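Long-range contacts in glucosamine--fructose-6-phosphate aminotransferase [isomerizing] (Francisella tularensis subsp. tularensis, PDB 3TBF), which probably catalyses, as the isomerase half of glucosamine-6-phosphate synthase, conversion of fructose 6-phosphate to glucosamine 6-phosphate using ammonia released from glutamine elsewhere in the enzyme: residues S221-D226 with N276-A281; E228-L233 with S253-E258. One frame throughout, in Å; residues are numbered along the deposited sequence. Where two conformers were deposited one is given.

How the interactions relate
Following the chain from the N terminus, helix 214-221 ends in the turn 221-226, which leads into strand 229-234. Interaction 2 closes the shorter loop: the chain leaves that strand, runs through helix 238-253 and returns as strand 256-261 alongside it. Interaction 1 closes a wider loop, bringing 276-281 back to the turn, so interaction 2 is nested inside it. Strands 278-283 and 256-261 flank strand 229-234 in one parallel sheet. The two contacts meet there: Val280 N lies 2.7 Å from Ile231 O, a probable hydrogen bond, and Phe224 packs on Thr230. Together they tie the connection after helix 214-221 to the central strand 278-283, and strand 229-234 to the outer strand 256-261.

Interaction 1. Residues S221-D226 with N276-A281; sequences SEYFSD and NMPIVA
Phe224 and Pro278 are the residues whose CA atoms lie nearest across the contact, 7.9 Å apart, and no hydrogen bond crosses the gap. Residues 222-224 form a short 3-10 turn, with Phe224 N bonded to Ser221 O, while 276-281 enters the extended strand that begins at Pro278. Within the turn, Glu222 O is gripped twice by Ser225, through its N and its OG; the hydroxyl oxygen Ser225 OG lies 3.1 Å from Glu222 O.

Two aromatic side chains reach across to the strand. Tyr223 points at Pro278, its chi1 of -178° carrying the ring away from its own N, and the ring presents an edge: Tyr223 CE2 lies 3.7 Å from Pro278 CG, near the ring plane. Phe224 has CG beside its backbone N instead (chi1 -72°) and slides past Pro278 in the opposite direction, Phe224 CE2 reaching 3.8 Å from Pro278 CB. The proline ring thus touches both aromatic side chains through its CB and CG. Further along, Phe224 CZ meets Val280 CG2 at 4.1 Å, the methyl sitting at the ring edge. Beyond the two segments, Phe224 also packs on Ile307, and Tyr223 makes cation-pi contacts with Lys227 and Lys305. Val280 continues the apolar surface onto Phe309.

This is apolar packing of a helix-to-strand connection against the start of a central strand, on one face of the parallel alpha/beta sheet of the second SIS domain.

Interaction 2. Residues E228-L233 with S253-E258; sequences EHTIFL and SYIHAE
His256 and Glu258 each use both backbone N and O toward residues 228-233, giving four alternating bonds. Phe232 N to Glu258 O, at 2.8 Å, is the straightest (170° at the hydrogen); Glu258 N meets Thr230 O at 2.9 Å, nearly in line with its C=O. His256 N to Glu228 O and Thr230 N to His256 O come from above the acceptor carbonyl planes. CA-H...O contacts reinforce the pairing, including Ala257 CA to Thr230 O at 3.2 Å. The strand directions differ by 13°.

The histidine and glutamate side chains work across the dimer: His229 ND1 bonds His256 ND1 of the second subunit, while His256 NE2 bonds Glu258 OE1 of the second subunit and its ring stacks on His256 of that subunit.

On the side of Thr230 and Ala257 the contact is mostly apolar. Phe232 CE1 lies 4.0 Å from Ala257 CB, the ring also meeting helix 238-253. Just before strand 256-261, Ile255 CG2 reaches over the Glu228 carbonyl group, 3.6 Å from Glu228 C, and approaches Thr230 OG1. Ser253 OG accepts from Ile255 N in an ST turn at the helix exit. Strand, helix and parallel strand make a beta-alpha-beta unit of the SIS fold, its edge strand placed at the subunit interface.

Interaction 1. Residues S221-D226 with N276-A281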
ATOM      1  N   SER A 221      22.465  -7.854 -15.237  1.00 37.65           N
ATOM      2  CA  SER A 221      21.485  -7.037 -15.897  1.00 37.13           C
ATOM      3  C   SER A 221      21.194  -7.423 -17.369  1.00 37.78           C
ATOM      4  O   SER A 221      20.125  -7.047 -17.889  1.00 36.88           O
ATOM      5  CB  SER A 221      21.914  -5.575 -15.807  1.00 36.94           C
ATOM      6  OG  SER A 221      22.931  -5.291 -16.732  1.00 36.96           O
ATOM      7  N   GLU A 222      22.107  -8.138 -18.035  1.00 37.96           N
ATOM      8  CA  GLU A 222      21.853  -8.600 -19.419  1.00 39.14           C
ATOM      9  C   GLU A 222      20.597  -9.487 -19.474  1.00 37.94           C
ATOM     10  O   GLU A 222      19.839  -9.434 -20.438  1.00 36.84           O
ATOM     11  CB  GLU A 222      23.045  -9.384 -19.979  1.00 40.74           C
ATOM     12  CG  GLU A 222      24.278  -8.503 -20.314  1.00 46.09           C
ATOM     13  CD  GLU A 222      25.678  -9.204 -20.112  1.00 53.14           C
ATOM     14  OE1 GLU A 222      25.750 -10.394 -19.705  1.00 54.80           O
ATOM     15  OE2 GLU A 222      26.728  -8.542 -20.361  1.00 58.14           O
ATOM     16  N   TYR A 223      20.383 -10.273 -18.416  1.00 36.68           N
ATOM     17  CA  TYR A 223      19.179 -11.072 -18.258  1.00 36.47           C
ATOM     18  C   TYR A 223      17.872 -10.262 -18.486  1.00 34.57           C
ATOM     19  O   TYR A 223      16.873 -10.840 -18.884  1.00 35.05           O
ATOM     20  CB  TYR A 223      19.169 -11.772 -16.883  1.00 36.69           C
ATOM     21  CG  TYR A 223      17.968 -12.647 -16.665  1.00 39.33           C
ATOM     22  CD1 TYR A 223      17.875 -13.906 -17.259  1.00 42.11           C
ATOM     23  CD2 TYR A 223      16.899 -12.211 -15.879  1.00 41.80           C
ATOM     24  CE1 TYR A 223      16.746 -14.706 -17.067  1.00 44.17           C
ATOM     25  CE2 TYR A 223      15.765 -13.014 -15.689  1.00 43.48           C
ATOM     26  CZ  TYR A 223      15.700 -14.244 -16.296  1.00 44.66           C
ATOM     27  OH  TYR A 223      14.569 -15.009 -16.118  1.00 51.01           O
ATOM     28  N   PHE A 224      17.887  -8.942 -18.295  1.00 31.97           N
ATOM     29  CA  PHE A 224      16.652  -8.171 -18.312  1.00 30.55           C
ATOM     30  C   PHE A 224      16.367  -7.559 -19.682  1.00 31.60           C
ATOM     31  O   PHE A 224      15.325  -6.899 -19.864  1.00 30.50           O
ATOM     32  CB  PHE A 224      16.636  -7.069 -17.243  1.00 28.45           C
ATOM     33  CG  PHE A 224      16.488  -7.574 -15.818  1.00 25.70           C
ATOM     34  CD1 PHE A 224      17.542  -8.182 -15.174  1.00 23.64           C
ATOM     35  CD2 PHE A 224      15.301  -7.387 -15.112  1.00 25.82           C
ATOM     36  CE1 PHE A 224      17.448  -8.614 -13.876  1.00 25.02           C
ATOM     37  CE2 PHE A 224      15.171  -7.823 -13.799  1.00 24.25           C
ATOM     38  CZ  PHE A 224      16.250  -8.450 -13.174  1.00 27.11           C
ATOM     39  N   SER A 225      17.243  -7.783 -20.657  1.00 32.49           N
ATOM     40  CA  SER A 225      17.115  -7.046 -21.935  1.00 33.92           C
ATOM     41  C   SER A 225      15.817  -7.319 -22.688  1.00 34.15           C
ATOM     42  O   SER A 225      15.293  -6.423 -23.329  1.00 34.00           O
ATOM     43  CB  SER A 225      18.300  -7.328 -22.863  1.00 34.45           C
ATOM     44  OG  SER A 225      18.438  -8.717 -23.063  1.00 38.05           O
ATOM     45  N   ASP A 226      15.321  -8.551 -22.607  1.00 34.53           N
ATOM     46  CA  ASP A 226      14.072  -8.922 -23.265  1.00 35.88           C
ATOM     47  C   ASP A 226      12.861  -9.039 -22.322  1.00 34.78           C
ATOM     48  O   ASP A 226      11.809  -9.540 -22.742  1.00 36.04           O
ATOM     49  CB  ASP A 226      14.237 -10.224 -24.053  1.00 36.78           C
ATOM     50  CG  ASP A 226      14.488 -11.430 -23.158  1.00 40.09           C
ATOM     51  OD1 ASP A 226      14.709 -11.269 -21.937  1.00 40.67           O
ATOM     52  OD2 ASP A 226      14.469 -12.562 -23.697  1.00 46.84           O
ATOM     53  N   ASN A 276       9.650 -17.201 -17.534  1.00 47.36           N
ATOM     54  CA  ASN A 276      10.191 -15.933 -18.083  1.00 46.83           C
ATOM     55  C   ASN A 276      10.214 -14.725 -17.108  1.00 43.81           C
ATOM     56  O   ASN A 276      10.603 -13.635 -17.503  1.00 43.83           O
ATOM     57  CB  ASN A 276       9.517 -15.553 -19.419  1.00 47.16           C
ATOM     58  CG  ASN A 276       9.966 -16.466 -20.599  1.00 51.31           C
ATOM     59  OD1 ASN A 276      10.782 -17.393 -20.419  1.00 54.87           O
ATOM     60  ND2 ASN A 276       9.415 -16.213 -21.798  1.00 52.53           N
HETATM   61  N   MSE A 277       9.869 -14.949 -15.842  1.00 40.74           N
HETATM   62  CA  MSE A 277       9.701 -13.876 -14.872  1.00 37.86           C
HETATM   63  C   MSE A 277      10.868 -13.763 -13.890  1.00 36.01           C
HETATM   64  O   MSE A 277      11.146 -14.696 -13.147  1.00 36.21           O
HETATM   65  CB  MSE A 277       8.421 -14.129 -14.092  1.00 38.02           C
HETATM   66  CG  MSE A 277       8.217 -13.254 -12.890  1.00 35.82           C
HETATM   67 SE   MSE A 277       7.746 -11.481 -13.493  0.60 32.74          SE
HETATM   68  CE  MSE A 277       6.114 -11.934 -14.539  1.00 27.82           C
ATOM     69  N   PRO A 278      11.549 -12.604 -13.879  1.00 32.94           N
ATOM     70  CA  PRO A 278      12.559 -12.280 -12.884  1.00 30.94           C
ATOM     71  C   PRO A 278      11.961 -11.933 -11.542  1.00 29.03           C
ATOM     72  O   PRO A 278      11.007 -11.165 -11.483  1.00 28.62           O
ATOM     73  CB  PRO A 278      13.241 -11.051 -13.450  1.00 30.44           C
ATOM     74  CG  PRO A 278      12.841 -10.956 -14.818  1.00 31.89           C
ATOM     75  CD  PRO A 278      11.497 -11.592 -14.937  1.00 32.60           C
ATOM     76  N   ILE A 279      12.494 -12.535 -10.489  1.00 27.55           N
ATOM     77  CA  ILE A 279      12.095 -12.265  -9.130  1.00 26.36           C
ATOM     78  C   ILE A 279      13.313 -11.702  -8.381  1.00 25.19           C
ATOM     79  O   ILE A 279      14.317 -12.365  -8.208  1.00 26.15           O
ATOM     80  CB  ILE A 279      11.558 -13.530  -8.429  1.00 27.56           C
ATOM     81  CG1 ILE A 279      10.164 -13.881  -8.933  1.00 29.66           C
ATOM     82  CG2 ILE A 279      11.376 -13.307  -6.939  1.00 27.27           C
ATOM     83  CD1 ILE A 279      10.112 -14.316 -10.355  1.00 34.04           C
ATOM     84  N   VAL A 280      13.240 -10.445  -7.974  1.00 23.35           N
ATOM     85  CA  VAL A 280      14.351  -9.836  -7.252  1.00 22.00           C
ATOM     86  C   VAL A 280      13.968  -9.740  -5.776  1.00 21.40           C
ATOM     87  O   VAL A 280      12.900  -9.217  -5.423  1.00 20.96           O
ATOM     88  CB  VAL A 280      14.677  -8.464  -7.776  1.00 21.11           C
ATOM     89  CG1 VAL A 280      15.809  -7.925  -6.994  1.00 21.02           C
ATOM     90  CG2 VAL A 280      15.030  -8.502  -9.269  1.00 19.50           C
ATOM     91  N   ALA A 281      14.782 -10.299  -4.913  1.00 20.28           N
ATOM     92  CA  ALA A 281      14.430 -10.300  -3.516  1.00 20.01           C
ATOM     93  C   ALA A 281      15.625  -9.950  -2.655  1.00 19.95           C
ATOM     94  O   ALA A 281      16.780 -10.195  -3.001  1.00 21.05           O
ATOM     95  CB  ALA A 281      13.823 -11.679  -3.097  1.00 20.72           C
TER

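Interaction 2. Residues E228-L233 with S253-E258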
ATOM      1  N   GLU A 228       9.798  -7.762 -19.764  1.00 28.89           N
ATOM      2  CA  GLU A 228       8.842  -6.654 -19.583  0.60 28.32           C
ATOM      3  C   GLU A 228       8.166  -6.659 -18.203  1.00 26.44           C
ATOM      4  O   GLU A 228       7.398  -5.761 -17.886  1.00 25.80           O
ATOM      5  CB  GLU A 228       7.805  -6.635 -20.705  0.60 29.32           C
ATOM      6  CG  GLU A 228       8.393  -6.597 -22.129  0.60 33.39           C
ATOM      7  CD  GLU A 228       8.963  -5.229 -22.550  0.60 38.16           C
ATOM      8  OE1 GLU A 228       8.589  -4.175 -21.955  0.60 39.95           O
ATOM      9  OE2 GLU A 228       9.799  -5.223 -23.492  0.60 41.42           O
ATOM     10  N   HIS A 229       8.487  -7.640 -17.370  1.00 24.50           N
ATOM     11  CA  HIS A 229       7.985  -7.681 -16.019  1.00 23.09           C
ATOM     12  C   HIS A 229       9.125  -8.028 -15.109  1.00 21.81           C
ATOM     13  O   HIS A 229      10.110  -8.647 -15.524  1.00 21.55           O
ATOM     14  CB  HIS A 229       6.899  -8.779 -15.822  1.00 24.37           C
ATOM     15  CG  HIS A 229       5.837  -8.830 -16.897  1.00 25.46           C
ATOM     16  ND1 HIS A 229       4.608  -8.218 -16.769  1.00 27.81           N
ATOM     17  CD2 HIS A 229       5.809  -9.478 -18.089  1.00 26.33           C
ATOM     18  CE1 HIS A 229       3.884  -8.447 -17.853  1.00 28.14           C
ATOM     19  NE2 HIS A 229       4.583  -9.232 -18.658  1.00 29.86           N
ATOM     20  N   THR A 230       8.971  -7.623 -13.865  1.00 20.43           N
ATOM     21  CA  THR A 230       9.751  -8.110 -12.780  1.00 20.29           C
ATOM     22  C   THR A 230       8.951  -7.999 -11.485  1.00 20.32           C
ATOM     23  O   THR A 230       8.219  -7.030 -11.242  1.00 19.15           O
ATOM     24  CB  THR A 230      11.036  -7.271 -12.583  1.00 21.14           C
ATOM     25  OG1 THR A 230      11.868  -7.345 -13.765  1.00 21.09           O
ATOM     26  CG2 THR A 230      11.798  -7.761 -11.340  1.00 18.00           C
ATOM     27  N   ILE A 231       9.168  -8.977 -10.625  1.00 20.42           N
ATOM     28  CA  ILE A 231       8.656  -8.940  -9.297  1.00 20.05           C
ATOM     29  C   ILE A 231       9.729  -8.753  -8.231  1.00 19.89           C
ATOM     30  O   ILE A 231      10.763  -9.427  -8.244  1.00 21.27           O
ATOM     31  CB  ILE A 231       7.958 -10.225  -9.027  1.00 21.49           C
ATOM     32  CG1 ILE A 231       6.840 -10.380 -10.070  1.00 22.33           C
ATOM     33  CG2 ILE A 231       7.473 -10.266  -7.566  1.00 19.09           C
ATOM     34  CD1 ILE A 231       5.654 -11.067  -9.558  1.00 25.59           C
ATOM     35  N   PHE A 232       9.466  -7.823  -7.312  1.00 18.84           N
ATOM     36  CA  PHE A 232      10.340  -7.544  -6.191  1.00 18.23           C
ATOM     37  C   PHE A 232       9.654  -8.069  -4.928  1.00 18.27           C
ATOM     38  O   PHE A 232       8.429  -7.953  -4.786  1.00 18.45           O
ATOM     39  CB  PHE A 232      10.609  -6.062  -6.046  1.00 17.56           C
ATOM     40  CG  PHE A 232      11.616  -5.529  -7.005  1.00 16.82           C
ATOM     41  CD1 PHE A 232      11.333  -5.417  -8.347  1.00 15.99           C
ATOM     42  CD2 PHE A 232      12.839  -5.084  -6.565  1.00 16.68           C
ATOM     43  CE1 PHE A 232      12.262  -4.894  -9.250  1.00 14.15           C
ATOM     44  CE2 PHE A 232      13.795  -4.589  -7.476  1.00 14.51           C
ATOM     45  CZ  PHE A 232      13.515  -4.515  -8.813  1.00 12.15           C
ATOM     46  N   LEU A 233      10.452  -8.637  -4.028  1.00 17.69           N
ATOM     47  CA  LEU A 233       9.960  -9.245  -2.809  1.00 18.32           C
ATOM     48  C   LEU A 233      10.733  -8.813  -1.567  1.00 17.34           C
ATOM     49  O   LEU A 233      11.954  -8.731  -1.586  1.00 16.67           O
ATOM     50  CB  LEU A 233      10.065 -10.784  -2.897  1.00 19.51           C
ATOM     51  CG  LEU A 233       9.197 -11.499  -3.924  1.00 21.05           C
ATOM     52  CD1 LEU A 233       9.415 -13.007  -3.776  1.00 21.53           C
ATOM     53  CD2 LEU A 233       7.716 -11.137  -3.817  1.00 18.15           C
ATOM     54  N   SER A 253      13.881   2.021 -16.493  1.00 26.24           N
ATOM     55  CA  SER A 253      13.925   0.990 -17.551  1.00 26.58           C
ATOM     56  C   SER A 253      12.591   0.763 -18.229  1.00 26.44           C
ATOM     57  O   SER A 253      12.519   0.119 -19.261  1.00 27.61           O
ATOM     58  CB  SER A 253      14.426  -0.344 -17.010  1.00 27.17           C
ATOM     59  OG  SER A 253      13.433  -1.102 -16.378  1.00 23.53           O
ATOM     60  N   TYR A 254      11.537   1.283 -17.629  1.00 25.91           N
ATOM     61  CA  TYR A 254      10.184   1.075 -18.099  1.00 25.93           C
ATOM     62  C   TYR A 254       9.709  -0.359 -18.089  1.00 24.25           C
ATOM     63  O   TYR A 254       8.674  -0.605 -18.581  1.00 24.01           O
ATOM     64  CB  TYR A 254       9.964   1.650 -19.503  1.00 27.03           C
ATOM     65  CG  TYR A 254      10.450   3.063 -19.665  1.00 30.65           C
ATOM     66  CD1 TYR A 254      10.359   3.973 -18.615  1.00 31.92           C
ATOM     67  CD2 TYR A 254      11.002   3.493 -20.872  1.00 33.55           C
ATOM     68  CE1 TYR A 254      10.819   5.262 -18.754  1.00 33.95           C
ATOM     69  CE2 TYR A 254      11.450   4.793 -21.027  1.00 34.27           C
ATOM     70  CZ  TYR A 254      11.365   5.673 -19.953  1.00 35.25           C
ATOM     71  OH  TYR A 254      11.794   6.983 -20.074  1.00 37.01           O
ATOM     72  N   ILE A 255      10.442  -1.275 -17.482  1.00 22.81           N
ATOM     73  CA  ILE A 255       9.921  -2.580 -17.141  1.00 21.58           C
ATOM     74  C   ILE A 255       8.769  -2.464 -16.140  1.00 21.25           C
ATOM     75  O   ILE A 255       8.821  -1.667 -15.208  1.00 20.44           O
ATOM     76  CB  ILE A 255      10.981  -3.462 -16.529  1.00 20.50           C
ATOM     77  CG1 ILE A 255      12.053  -3.789 -17.562  1.00 21.96           C
ATOM     78  CG2 ILE A 255      10.394  -4.743 -16.080  1.00 20.64           C
ATOM     79  CD1 ILE A 255      13.254  -4.591 -16.982  1.00 20.66           C
ATOM     80  N   HIS A 256       7.749  -3.306 -16.308  1.00 21.09           N
ATOM     81  CA  HIS A 256       6.648  -3.340 -15.364  1.00 20.80           C
ATOM     82  C   HIS A 256       7.081  -4.064 -14.097  1.00 20.03           C
ATOM     83  O   HIS A 256       6.816  -5.256 -13.919  1.00 21.83           O
ATOM     84  CB  HIS A 256       5.390  -3.992 -15.965  1.00 21.83           C
ATOM     85  CG  HIS A 256       4.145  -3.770 -15.154  1.00 22.92           C
ATOM     86  ND1 HIS A 256       2.920  -4.278 -15.520  1.00 24.04           N
ATOM     87  CD2 HIS A 256       3.937  -3.092 -13.999  1.00 23.19           C
ATOM     88  CE1 HIS A 256       2.016  -3.915 -14.628  1.00 24.18           C
ATOM     89  NE2 HIS A 256       2.610  -3.220 -13.683  1.00 21.70           N
ATOM     90  N   ALA A 257       7.695  -3.325 -13.189  1.00 18.05           N
ATOM     91  CA  ALA A 257       8.232  -3.897 -11.988  1.00 17.64           C
ATOM     92  C   ALA A 257       7.215  -3.649 -10.938  1.00 17.55           C
ATOM     93  O   ALA A 257       6.699  -2.563 -10.871  1.00 17.76           O
ATOM     94  CB  ALA A 257       9.525  -3.204 -11.618  1.00 17.90           C
ATOM     95  N   GLU A 258       6.933  -4.655 -10.116  1.00 17.94           N
ATOM     96  CA  GLU A 258       6.044  -4.519  -9.004  1.00 17.54           C
ATOM     97  C   GLU A 258       6.538  -5.273  -7.776  1.00 17.55           C
ATOM     98  O   GLU A 258       7.059  -6.423  -7.877  1.00 17.92           O
ATOM     99  CB  GLU A 258       4.681  -5.084  -9.400  1.00 18.25           C
ATOM    100  CG  GLU A 258       3.608  -4.695  -8.387  1.00 21.96           C
ATOM    101  CD  GLU A 258       2.247  -5.261  -8.720  1.00 25.08           C
ATOM    102  OE1 GLU A 258       2.212  -6.073  -9.680  1.00 29.45           O
ATOM    103  OE2 GLU A 258       1.254  -4.928  -8.011  1.00 23.49           O
TER